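Aminotransferase, class III (Deinococcus radiodurans, PDB 3I4J) probably transfers amino groups between amino acids or amines and oxo acids with the help of pyridoxal phosphate, as class III aminotransferases do. Local coordinates at residues R29-G34 with A378-G383; L74-G79 with A305-L310; R91-S96 with H292-A297; A327-G332 with D415-L420. The protein carries 1 engineered substitution. All coordinates share one frame; numbering follows the deposited sequence.

Contact 1: R29-G34 with A378-G383; sequences RRYLDG and AALKRG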
loop_
_atom_site.group_PDB
_atom_site.type_symbol
_atom_site.label_atom_id
_atom_site.label_comp_id
_atom_site.label_asym_id
_atom_site.label_seq_id
_atom_site.Cartn_x
_atom_site.Cartn_y
_atom_site.Cartn_z
ATOM N N ARG C 29 10.979 28.292 5.086
ATOM C CA ARG C 29 10.778 27.945 6.493
ATOM C C ARG C 29 11.420 26.598 6.786
ATOM O O ARG C 29 11.383 25.687 5.952
ATOM C CB ARG C 29 9.290 27.858 6.838
ATOM C CG ARG C 29 8.540 29.181 6.843
ATOM C CD ARG C 29 7.202 29.014 7.542
ATOM N NE ARG C 29 7.387 28.529 8.908
ATOM C CZ ARG C 29 6.406 28.104 9.700
ATOM N NH1 ARG C 29 5.151 28.100 9.269
ATOM N NH2 ARG C 29 6.682 27.676 10.926
ATOM N N ARG C 30 12.010 26.471 7.971
ATOM C CA ARG C 30 12.643 25.221 8.361
ATOM C C ARG C 30 11.909 24.638 9.562
ATOM O O ARG C 30 11.487 25.370 10.459
ATOM C CB ARG C 30 14.114 25.432 8.719
ATOM C CG ARG C 30 14.886 24.131 8.813
ATOM C CD ARG C 30 16.315 24.324 9.283
ATOM N NE ARG C 30 16.380 24.727 10.682
ATOM C CZ ARG C 30 17.482 24.665 11.420
ATOM N NH1 ARG C 30 18.608 24.218 10.887
ATOM N NH2 ARG C 30 17.457 25.036 12.695
ATOM N N TYR C 31 11.761 23.317 9.567
ATOM C CA TYR C 31 11.068 22.616 10.640
ATOM C C TYR C 31 11.912 21.457 11.162
ATOM O O TYR C 31 12.603 20.784 10.398
ATOM C CB TYR C 31 9.759 22.017 10.126
ATOM C CG TYR C 31 8.828 22.965 9.414
ATOM C CD1 TYR C 31 7.727 23.510 10.068
ATOM C CD2 TYR C 31 9.009 23.266 8.061
ATOM C CE1 TYR C 31 6.818 24.323 9.398
ATOM C CE2 TYR C 31 8.101 24.083 7.379
ATOM C CZ TYR C 31 7.010 24.603 8.054
ATOM O OH TYR C 31 6.091 25.380 7.391
ATOM N N LEU C 32 11.850 21.224 12.467
ATOM C CA LEU C 32 12.554 20.100 13.064
ATOM C C LEU C 32 11.466 19.026 13.080
ATOM O O LEU C 32 10.384 19.246 13.621
ATOM C CB LEU C 32 13.013 20.437 14.488
ATOM C CG LEU C 32 14.047 19.503 15.137
ATOM C CD1 LEU C 32 14.632 20.178 16.373
ATOM C CD2 LEU C 32 13.410 18.168 15.503
ATOM N N ASP C 33 11.742 17.886 12.454
ATOM C CA ASP C 33 10.780 16.791 12.371
ATOM C C ASP C 33 10.748 16.008 13.679
ATOM O O ASP C 33 11.293 14.904 13.770
ATOM C CB ASP C 33 11.164 15.860 11.221
ATOM C CG ASP C 33 9.993 15.057 10.710
ATOM O OD1 ASP C 33 8.942 15.025 11.389
ATOM O OD2 ASP C 33 10.123 14.453 9.630
ATOM N N GLY C 34 10.096 16.588 14.680
ATOM C CA GLY C 34 10.015 15.974 15.998
ATOM C C GLY C 34 9.310 14.635 16.091
ATOM O O GLY C 34 9.482 13.920 17.076
ATOM N N ALA C 378 0.798 25.467 17.629
ATOM C CA ALA C 378 1.752 26.438 18.152
ATOM C C ALA C 378 3.172 25.957 17.884
ATOM O O ALA C 378 4.056 26.752 17.558
ATOM C CB ALA C 378 1.534 26.639 19.647
ATOM N N ALA C 379 3.385 24.650 18.017
ATOM C CA ALA C 379 4.696 24.062 17.773
ATOM C C ALA C 379 5.066 24.251 16.305
ATOM O O ALA C 379 6.189 24.640 15.977
ATOM C CB ALA C 379 4.677 22.579 18.119
ATOM N N LEU C 380 4.113 23.975 15.421
ATOM C CA LEU C 380 4.345 24.116 13.991
ATOM C C LEU C 380 4.750 25.555 13.692
ATOM O O LEU C 380 5.701 25.801 12.951
ATOM C CB LEU C 380 3.082 23.754 13.203
ATOM C CG LEU C 380 3.240 23.697 11.681
ATOM C CD1 LEU C 380 4.243 22.617 11.319
ATOM C CD2 LEU C 380 1.898 23.411 11.029
ATOM N N LYS C 381 4.022 26.497 14.286
ATOM C CA LYS C 381 4.285 27.922 14.109
ATOM C C LYS C 381 5.750 28.223 14.413
ATOM O O LYS C 381 6.385 29.026 13.725
ATOM C CB LYS C 381 3.393 28.734 15.050
ATOM C CG LYS C 381 2.772 29.979 14.433
ATOM C CD LYS C 381 1.729 29.608 13.389
ATOM C CE LYS C 381 0.932 30.823 12.936
ATOM N NZ LYS C 381 1.792 31.872 12.318
ATOM N N ARG C 382 6.280 27.573 15.449
ATOM C CA ARG C 382 7.672 27.768 15.847
ATOM C C ARG C 382 8.648 26.904 15.064
ATOM O O ARG C 382 9.862 27.025 15.227
ATOM C CB ARG C 382 7.840 27.500 17.344
ATOM C CG ARG C 382 7.395 28.656 18.218
ATOM C CD ARG C 382 7.353 28.265 19.683
ATOM N NE ARG C 382 6.985 29.398 20.526
ATOM C CZ ARG C 382 7.841 30.309 20.977
ATOM N NH1 ARG C 382 9.130 30.228 20.677
ATOM N NH2 ARG C 382 7.402 31.309 21.725
ATOM N N GLY C 383 8.125 26.022 14.222
ATOM C CA GLY C 383 9.001 25.184 13.425
ATOM C C GLY C 383 9.265 23.800 13.983
ATOM O O GLY C 383 10.336 23.233 13.764
#
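L32 N gives its hydrogen to G383 O at 2.8 Å in a nearly straight bond, 166° at the hydrogen. The same oxygen also receives a CA-H...O contact from Y31 CA at 3.3 Å, so the carbonyl meets an N-H and, more weakly, a C-H of neighbouring strand residues. Beside it, R29 bends at chi3 (58°) to reach the end of the helix: NH2 donates to L380 O at 2.9 Å, bent to 136° and tilted out of the guanidinium plane. L380 O also accepts from G383 N at 2.7 Å, and the two donors arrive from opposite faces of its plane. The L380 carbonyl is thus gripped where helix 372-382 ends in a Schellman motif, with G383 at positive phi. Against this end lies strand 30-32, an outer strand of the small antiparallel sheet near the N-terminus. Over one face of the R29 guanidinium, Y31 OH lies 3.3 Å from its plane, offset toward the rim, and Y31 CE1 touches L380 CD1 at 3.6 Å. The Y31 hydroxyl is held by D25, and its ring meets F69 of the second subunit edge-to-face. L32 continues the pairing to I385, while its side chain rests on helix 411-428.

Contact 2: L74-G79 with A305-L310; sequences LEEYAG and AGLSVL
Y77 brings the CD1-CE1 side of its ring up to the backbone of helix 305-310 at G306 and L307. Y77 CE1 lies 3.4 Å from G306 C and close to L307 N. Y77 CD1 is 3.8 Å from L307 CB. With CG anti to the backbone N (chi1 -179°), the phenol spans the gap between two helices whose axes come within 9.7 Å and cross at 39°. G306 permits this: a CB there would point at the ring, and the lack of one lets the phenol come close to the main chain. L307 CD1 sits at the edge of the Y77 ring, in its plane, while L307 CD2 touches E76 CD at 3.7 Å, the extended glutamate crossing the leucine at about a right angle. F92 of strand 91-95 meets the Y77 ring with planes about 80° apart, so this helix pair packs beside the large mixed sheet. No direct hydrogen bond joins the two segments. Instead Y77 OH donates to a water at 2.7 Å, which donates in turn to G306 O at 2.8 Å, giving the buried hydroxyl a polar partner within a joint held mainly by packing, whose exposed rim is the E76 carboxylate.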
loop_
_atom_site.group_PDB
_atom_site.type_symbol
_atom_site.label_atom_id
_atom_site.label_comp_id
_atom_site.label_asym_id
_atom_site.label_seq_id
_atom_site.Cartn_x
_atom_site.Cartn_y
_atom_site.Cartn_z
ATOM N N LEU C 74 15.218 -9.588 -2.376
ATOM C CA LEU C 74 14.263 -9.981 -1.345
ATOM C C LEU C 74 14.875 -11.120 -0.533
ATOM O O LEU C 74 14.792 -11.132 0.696
ATOM C CB LEU C 74 12.937 -10.438 -1.964
ATOM C CG LEU C 74 11.833 -10.857 -0.979
ATOM C CD1 LEU C 74 11.564 -9.729 0.010
ATOM C CD2 LEU C 74 10.560 -11.214 -1.741
ATOM N N GLU C 75 15.487 -12.079 -1.227
ATOM C CA GLU C 75 16.131 -13.210 -0.558
ATOM C C GLU C 75 17.195 -12.697 0.408
ATOM O O GLU C 75 17.302 -13.167 1.543
ATOM C CB GLU C 75 16.804 -14.135 -1.578
ATOM C CG GLU C 75 15.866 -14.861 -2.528
ATOM C CD GLU C 75 14.963 -15.847 -1.820
ATOM O OE1 GLU C 75 15.364 -16.368 -0.752
ATOM O OE2 GLU C 75 13.861 -16.116 -2.341
ATOM N N GLU C 76 17.992 -11.738 -0.055
ATOM C CA GLU C 76 19.055 -11.170 0.762
ATOM C C GLU C 76 18.481 -10.405 1.948
ATOM O O GLU C 76 18.861 -10.638 3.096
ATOM C CB GLU C 76 19.929 -10.238 -0.079
ATOM C CG GLU C 76 21.070 -9.593 0.690
ATOM C CD GLU C 76 21.917 -8.675 -0.174
ATOM O OE1 GLU C 76 21.618 -8.544 -1.384
ATOM O OE2 GLU C 76 22.882 -8.084 0.359
ATOM N N TYR C 77 17.548 -9.504 1.663
ATOM C CA TYR C 77 16.930 -8.689 2.700
ATOM C C TYR C 77 16.214 -9.505 3.779
ATOM O O TYR C 77 16.371 -9.227 4.966
ATOM C CB TYR C 77 15.945 -7.704 2.065
ATOM C CG TYR C 77 15.271 -6.797 3.063
ATOM C CD1 TYR C 77 16.009 -5.890 3.823
ATOM C CD2 TYR C 77 13.889 -6.844 3.249
ATOM C CE1 TYR C 77 15.390 -5.048 4.747
ATOM C CE2 TYR C 77 13.262 -6.008 4.168
ATOM C CZ TYR C 77 14.015 -5.116 4.913
ATOM O OH TYR C 77 13.389 -4.294 5.824
ATOM N N ALA C 78 15.428 -10.499 3.369
ATOM C CA ALA C 78 14.695 -11.327 4.324
ATOM C C ALA C 78 15.638 -11.896 5.379
ATOM O O ALA C 78 15.348 -11.842 6.572
ATOM C CB ALA C 78 13.972 -12.463 3.600
ATOM N N GLY C 79 16.767 -12.436 4.933
ATOM C CA GLY C 79 17.735 -12.996 5.864
ATOM C C GLY C 79 18.369 -11.935 6.747
ATOM O O GLY C 79 18.497 -12.119 7.963
ATOM N N ALA C 305 15.387 -0.521 -0.844
ATOM C CA ALA C 305 15.383 0.635 0.043
ATOM C C ALA C 305 15.460 0.144 1.484
ATOM O O ALA C 305 16.205 0.696 2.296
ATOM C CB ALA C 305 14.118 1.461 -0.170
ATOM N N GLY C 306 14.683 -0.893 1.790
ATOM C CA GLY C 306 14.690 -1.459 3.127
ATOM C C GLY C 306 16.069 -1.980 3.486
ATOM O O GLY C 306 16.562 -1.738 4.588
ATOM N N LEU C 307 16.700 -2.686 2.552
ATOM C CA LEU C 307 18.036 -3.235 2.786
ATOM C C LEU C 307 19.067 -2.134 3.042
ATOM O O LEU C 307 19.914 -2.260 3.929
ATOM C CB LEU C 307 18.467 -4.089 1.587
ATOM C CG LEU C 307 19.837 -4.778 1.667
ATOM C CD1 LEU C 307 19.874 -5.727 2.860
ATOM C CD2 LEU C 307 20.093 -5.538 0.376
ATOM N N SER C 308 19.003 -1.056 2.265
ATOM C CA SER C 308 19.938 0.052 2.430
ATOM C C SER C 308 19.711 0.725 3.782
ATOM O O SER C 308 20.659 1.102 4.474
ATOM C CB SER C 308 19.765 1.068 1.296
ATOM O OG SER C 308 20.654 2.165 1.450
ATOM N N VAL C 309 18.447 0.878 4.157
ATOM C CA VAL C 309 18.109 1.490 5.436
ATOM C C VAL C 309 18.644 0.612 6.569
ATOM O O VAL C 309 19.178 1.116 7.552
ATOM C CB VAL C 309 16.577 1.662 5.585
ATOM C CG1 VAL C 309 16.216 2.003 7.031
ATOM C CG2 VAL C 309 16.092 2.777 4.653
ATOM N N LEU C 310 18.510 -0.702 6.420
ATOM C CA LEU C 310 19.004 -1.624 7.436
ATOM C C LEU C 310 20.524 -1.503 7.586
ATOM O O LEU C 310 21.042 -1.517 8.706
ATOM C CB LEU C 310 18.615 -3.061 7.086
ATOM C CG LEU C 310 19.044 -4.144 8.083
ATOM C CD1 LEU C 310 18.472 -3.845 9.471
ATOM C CD2 LEU C 310 18.576 -5.501 7.584
HETATM O O HOH W 1 14.895 -2.237 6.802
#

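Contact 3: R91-S96 with H292-A297; sequences RFWAVS and HGFTYA. With SO4 (sulfate ion), chain E.
Strand 91-95, an outermost strand of the mixed seven-stranded sheet of this PLP-dependent transferase fold, meets a type I beta turn, F294 to A297, in the loop leading to helix 300-315. The turn closes with a bond from A297 N to F294 O, and A297 is where the backbones come nearest, its CA 4.2 Å from V95 CA. A297 CB packs against A94 O at 3.3 Å. W93 and F294 cross at about a right angle: CZ2 of the indole touches CD2 of the phenyl at 3.9 Å, and CD2 lies at the edge of the indole, near its plane. A chi1 of 170°, with CG opposite the backbone N, turns the indole toward F294, and S104 holds its NE1. F294 also lies on helix 98-115, and its carbonyl accepts from R7 of the second subunit, so the turn belongs to the dimer interface. S96 OG packs on Y296 CB at 3.5 Å, and a water lies between S96 OG and Y296 O. A sulfate, probably from the crystallisation liquor, sits between the turn and the second subunit, bound also by S99 N of that subunit, a place consistent with the cofactor phosphate site of class III aminotransferases, which both subunits build. One of its oxygens, O4, accepts both from T295 N at 3.0 Å, with 163° at the hydrogen, and from T295 OG1 at 2.9 Å.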
loop_
_atom_site.group_PDB
_atom_site.type_symbol
_atom_site.label_atom_id
_atom_site.label_comp_id
_atom_site.label_asym_id
_atom_site.label_seq_id
_atom_site.Cartn_x
_atom_site.Cartn_y
_atom_site.Cartn_z
ATOM N N ARG C 91 10.290 -16.261 8.829
ATOM C CA ARG C 91 9.979 -16.027 7.421
ATOM C C ARG C 91 9.348 -14.658 7.214
ATOM O O ARG C 91 8.380 -14.310 7.880
ATOM C CB ARG C 91 9.029 -17.108 6.922
ATOM C CG ARG C 91 9.642 -18.500 6.906
ATOM C CD ARG C 91 10.529 -18.700 5.681
ATOM N NE ARG C 91 11.081 -20.049 5.632
ATOM C CZ ARG C 91 11.479 -20.656 4.517
ATOM N NH1 ARG C 91 11.383 -20.037 3.344
ATOM N NH2 ARG C 91 11.977 -21.881 4.576
ATOM N N PHE C 92 9.898 -13.910 6.261
ATOM C CA PHE C 92 9.459 -12.557 5.951
ATOM C C PHE C 92 8.434 -12.467 4.822
ATOM O O PHE C 92 8.694 -12.867 3.687
ATOM C CB PHE C 92 10.683 -11.699 5.604
ATOM C CG PHE C 92 10.359 -10.262 5.284
ATOM C CD1 PHE C 92 9.663 -9.467 6.198
ATOM C CD2 PHE C 92 10.757 -9.700 4.074
ATOM C CE1 PHE C 92 9.372 -8.136 5.905
ATOM C CE2 PHE C 92 10.470 -8.369 3.776
ATOM C CZ PHE C 92 9.775 -7.587 4.694
ATOM N N TRP C 93 7.268 -11.929 5.159
ATOM C CA TRP C 93 6.181 -11.725 4.212
ATOM C C TRP C 93 6.163 -10.215 3.966
ATOM O O TRP C 93 5.733 -9.441 4.824
ATOM C CB TRP C 93 4.860 -12.191 4.826
ATOM C CG TRP C 93 3.641 -11.814 4.029
ATOM C CD1 TRP C 93 2.648 -10.951 4.405
ATOM C CD2 TRP C 93 3.280 -12.299 2.732
ATOM N NE1 TRP C 93 1.690 -10.872 3.423
ATOM C CE2 TRP C 93 2.054 -11.690 2.383
ATOM C CE3 TRP C 93 3.875 -13.195 1.830
ATOM C CZ2 TRP C 93 1.406 -11.948 1.168
ATOM C CZ3 TRP C 93 3.230 -13.453 0.620
ATOM C CH2 TRP C 93 2.007 -12.829 0.302
ATOM N N ALA C 94 6.645 -9.807 2.796
ATOM C CA ALA C 94 6.731 -8.394 2.459
ATOM C C ALA C 94 5.468 -7.842 1.816
ATOM O O ALA C 94 4.863 -8.487 0.964
ATOM C CB ALA C 94 7.927 -8.157 1.522
ATOM N N VAL C 95 5.075 -6.650 2.251
ATOM C CA VAL C 95 3.919 -5.957 1.691
ATOM C C VAL C 95 4.259 -4.468 1.585
ATOM O O VAL C 95 5.396 -4.064 1.861
ATOM C CB VAL C 95 2.630 -6.169 2.534
ATOM C CG1 VAL C 95 2.180 -7.618 2.427
ATOM C CG2 VAL C 95 2.862 -5.775 3.985
ATOM N N SER C 96 3.289 -3.648 1.188
ATOM C CA SER C 96 3.544 -2.223 1.005
ATOM C C SER C 96 3.182 -1.310 2.172
ATOM O O SER C 96 3.731 -0.215 2.288
ATOM C CB SER C 96 2.821 -1.722 -0.250
ATOM O OG SER C 96 3.231 -2.443 -1.398
ATOM N N HIS C 292 -3.078 -14.108 -2.339
ATOM C CA HIS C 292 -2.948 -13.907 -3.789
ATOM C C HIS C 292 -2.700 -12.504 -4.361
ATOM O O HIS C 292 -1.834 -12.333 -5.218
ATOM C CB HIS C 292 -4.174 -14.495 -4.494
ATOM C CG HIS C 292 -4.443 -15.927 -4.149
ATOM N ND1 HIS C 292 -4.754 -16.339 -2.871
ATOM C CD2 HIS C 292 -4.453 -17.043 -4.916
ATOM C CE1 HIS C 292 -4.943 -17.647 -2.866
ATOM N NE2 HIS C 292 -4.766 -18.098 -4.094
ATOM N N GLY C 293 -3.462 -11.509 -3.917
ATOM C CA GLY C 293 -3.294 -10.162 -4.449
ATOM C C GLY C 293 -1.938 -9.494 -4.260
ATOM O O GLY C 293 -0.901 -10.019 -4.678
ATOM N N PHE C 294 -1.965 -8.308 -3.656
ATOM C CA PHE C 294 -0.768 -7.521 -3.362
ATOM C C PHE C 294 0.195 -7.366 -4.533
ATOM O O PHE C 294 1.254 -7.987 -4.580
ATOM C CB PHE C 294 -0.043 -8.128 -2.161
ATOM C CG PHE C 294 -0.859 -8.122 -0.903
ATOM C CD1 PHE C 294 -1.349 -6.927 -0.386
ATOM C CD2 PHE C 294 -1.149 -9.309 -0.240
ATOM C CE1 PHE C 294 -2.117 -6.911 0.775
ATOM C CE2 PHE C 294 -1.916 -9.305 0.923
ATOM C CZ PHE C 294 -2.401 -8.104 1.432
ATOM N N THR C 295 -0.172 -6.502 -5.469
ATOM C CA THR C 295 0.645 -6.268 -6.648
ATOM C C THR C 295 2.092 -5.897 -6.350
ATOM O O THR C 295 3.019 -6.430 -6.979
ATOM C CB THR C 295 0.030 -5.167 -7.511
ATOM O OG1 THR C 295 -1.267 -5.587 -7.943
ATOM C CG2 THR C 295 0.912 -4.878 -8.725
ATOM N N TYR C 296 2.287 -4.991 -5.396
ATOM C CA TYR C 296 3.629 -4.540 -5.049
ATOM C C TYR C 296 4.277 -5.250 -3.863
ATOM O O TYR C 296 5.298 -4.795 -3.356
ATOM C CB TYR C 296 3.624 -3.022 -4.829
ATOM C CG TYR C 296 3.722 -2.245 -6.130
ATOM C CD1 TYR C 296 4.954 -2.056 -6.755
ATOM C CD2 TYR C 296 2.585 -1.729 -6.752
ATOM C CE1 TYR C 296 5.057 -1.368 -7.967
ATOM C CE2 TYR C 296 2.676 -1.038 -7.972
ATOM C CZ TYR C 296 3.915 -0.862 -8.569
ATOM O OH TYR C 296 4.030 -0.158 -9.757
ATOM N N ALA C 297 3.698 -6.367 -3.428
ATOM C CA ALA C 297 4.279 -7.121 -2.315
ATOM C C ALA C 297 5.624 -7.674 -2.784
ATOM O O ALA C 297 5.689 -8.347 -3.814
ATOM C CB ALA C 297 3.367 -8.258 -1.920
HETATM S S SO4 E . -2.835 -4.004 -4.978
HETATM O O1 SO4 E . -2.372 -4.160 -3.586
HETATM O O2 SO4 E . -4.163 -3.369 -4.965
HETATM O O3 SO4 E . -1.898 -3.123 -5.708
HETATM O O4 SO4 E . -2.884 -5.332 -5.610
HETATM O O HOH W 2 6.852 -5.145 -0.253
HETATM O O HOH W 3 6.499 -2.757 -1.433
#

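Contact 4: A327-G332 with D415-L420; sequences AQLLAG and DGLLAL. Engineered in segment 415-420: G416 (natural residue Glu).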
loop_
_atom_site.group_PDB
_atom_site.type_symbol
_atom_site.label_atom_id
_atom_site.label_comp_id
_atom_site.label_asym_id
_atom_site.label_seq_id
_atom_site.Cartn_x
_atom_site.Cartn_y
_atom_site.Cartn_z
ATOM N N ALA C 327 16.747 8.687 26.219
ATOM C CA ALA C 327 16.916 9.002 27.635
ATOM C C ALA C 327 17.040 10.515 27.811
ATOM O O ALA C 327 16.427 11.105 28.707
ATOM C CB ALA C 327 18.164 8.300 28.183
ATOM N N GLN C 328 17.825 11.144 26.945
ATOM C CA GLN C 328 18.020 12.588 27.000
ATOM C C GLN C 328 16.706 13.336 26.787
ATOM O O GLN C 328 16.376 14.255 27.533
ATOM C CB GLN C 328 19.029 13.035 25.934
ATOM C CG GLN C 328 19.173 14.549 25.838
ATOM C CD GLN C 328 20.001 14.991 24.649
ATOM O OE1 GLN C 328 20.306 14.197 23.758
ATOM N NE2 GLN C 328 20.354 16.270 24.621
ATOM N N LEU C 329 15.954 12.943 25.765
ATOM C CA LEU C 329 14.691 13.613 25.482
ATOM C C LEU C 329 13.683 13.405 26.614
ATOM O O LEU C 329 12.996 14.342 27.012
ATOM C CB LEU C 329 14.127 13.123 24.141
ATOM C CG LEU C 329 12.888 13.814 23.553
ATOM C CD1 LEU C 329 13.000 15.328 23.681
ATOM C CD2 LEU C 329 12.756 13.412 22.084
ATOM N N LEU C 330 13.605 12.189 27.144
ATOM C CA LEU C 330 12.678 11.911 28.239
ATOM C C LEU C 330 13.016 12.784 29.448
ATOM O O LEU C 330 12.126 13.341 30.088
ATOM C CB LEU C 330 12.742 10.431 28.645
ATOM C CG LEU C 330 11.926 10.056 29.891
ATOM C CD1 LEU C 330 10.459 10.429 29.689
ATOM C CD2 LEU C 330 12.068 8.560 30.164
ATOM N N ALA C 331 14.307 12.902 29.753
ATOM C CA ALA C 331 14.751 13.710 30.885
ATOM C C ALA C 331 14.334 15.158 30.663
ATOM O O ALA C 331 13.943 15.855 31.601
ATOM C CB ALA C 331 16.268 13.612 31.037
ATOM N N GLY C 332 14.414 15.602 29.411
ATOM C CA GLY C 332 14.035 16.963 29.081
ATOM C C GLY C 332 12.552 17.217 29.273
ATOM O O GLY C 332 12.153 18.278 29.762
ATOM N N ASP C 415 18.115 18.956 22.220
ATOM C CA ASP C 415 17.916 20.144 23.043
ATOM C C ASP C 415 17.129 21.199 22.269
ATOM O O ASP C 415 16.307 21.911 22.843
ATOM C CB ASP C 415 19.257 20.723 23.509
ATOM C CG ASP C 415 19.920 19.870 24.572
ATOM O OD1 ASP C 415 19.196 19.326 25.434
ATOM O OD2 ASP C 415 21.161 19.749 24.556
ATOM N N GLY C 416 17.377 21.290 20.965
ATOM C CA GLY C 416 16.656 22.251 20.146
ATOM C C GLY C 416 15.180 21.905 20.086
ATOM O O GLY C 416 14.311 22.778 20.137
ATOM N N LEU C 417 14.893 20.615 19.974
ATOM C CA LEU C 417 13.514 20.141 19.928
ATOM C C LEU C 417 12.822 20.542 21.231
ATOM O O LEU C 417 11.705 21.057 21.222
ATOM C CB LEU C 417 13.498 18.617 19.754
ATOM C CG LEU C 417 12.165 17.871 19.657
ATOM C CD1 LEU C 417 12.420 16.469 19.109
ATOM C CD2 LEU C 417 11.497 17.801 21.019
ATOM N N LEU C 418 13.502 20.309 22.350
ATOM C CA LEU C 418 12.959 20.651 23.663
ATOM C C LEU C 418 12.691 22.153 23.790
ATOM O O LEU C 418 11.678 22.562 24.357
ATOM C CB LEU C 418 13.921 20.187 24.765
ATOM C CG LEU C 418 14.033 18.667 24.949
ATOM C CD1 LEU C 418 15.261 18.331 25.769
ATOM C CD2 LEU C 418 12.779 18.131 25.626
ATOM N N ALA C 419 13.590 22.971 23.251
ATOM C CA ALA C 419 13.429 24.421 23.308
ATOM C C ALA C 419 12.199 24.850 22.515
ATOM O O ALA C 419 11.432 25.711 22.950
ATOM C CB ALA C 419 14.673 25.109 22.759
ATOM N N LEU C 420 12.011 24.242 21.349
ATOM C CA LEU C 420 10.864 24.563 20.509
ATOM C C LEU C 420 9.567 24.147 21.197
ATOM O O LEU C 420 8.568 24.868 21.160
ATOM C CB LEU C 420 10.987 23.855 19.157
ATOM C CG LEU C 420 12.198 24.255 18.305
ATOM C CD1 LEU C 420 12.254 23.379 17.065
ATOM C CD2 LEU C 420 12.112 25.734 17.923
HETATM O O HOH W 4 19.817 17.614 27.347
#
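Helices 327-332 and 415-420 run in nearly the same direction, their axes 10.1 Å apart at closest approach and crossing at -24°, with G332 and L418 the nearest pair of CA atoms. L418 points toward the facing helix and forks over L329 and G332. L418 CD2 presses on L329 CD1 at 3.4 Å, tighter than usual for two carbons, and reaches G332 C at 3.8 Å; L418 CD1 meets G332 CA, also at 3.8 Å. G332 has no CB, and one would collide with L418 CD1, so the leucine lies directly on the main chain of the other helix. L329 carries the inner side, where its CD1 also meets L417 CD2 at 3.9 Å. The pair joins the long helix 318-339 to the C-terminal helix 411-428, near the antiparallel sheet of strands 343-349, 352-357 and 400-403; L329 rests on L353 of that sheet and L417 on L32 of strand 30-32. The outer edge is polar. Q328, extended beyond CG, sends NE2 to D415 OD1 in a weak bond of 3.4 Å, with amide and carboxylate planes turned 79° apart. A water bridges the same two groups, accepting from Q328 NE2 and donating to D415 OD1 at 2.6 Å. Q328 OE1 accepts from R325, and A411 O competes with the water for the NE2 hydrogens, in keeping with the long, weak reach to D415.

The contacts form two neighbourhoods. Contacts 1 and 4 touch, centres 15 Å apart, because L32 and the G383 end of helix 372-382 lie against L417 and L420 of helix 411-428; both are only partly buried. Contacts 2 and 3 are buried, 14 Å apart between centres, and share the Y77-F92 ring meeting between helix 72-84 and the strand that follows it; both reach the second subunit. Contacts 3 and 4 fall on opposite sides of the chain's centre. Direct hydrogen bonds carry much of contact 1, whereas contact 4 has one weak bond and a bridging water at its rim, contact 2 a water bridge, and contact 3 mainly packing. Glycines allow close approach in contacts 2 and 4.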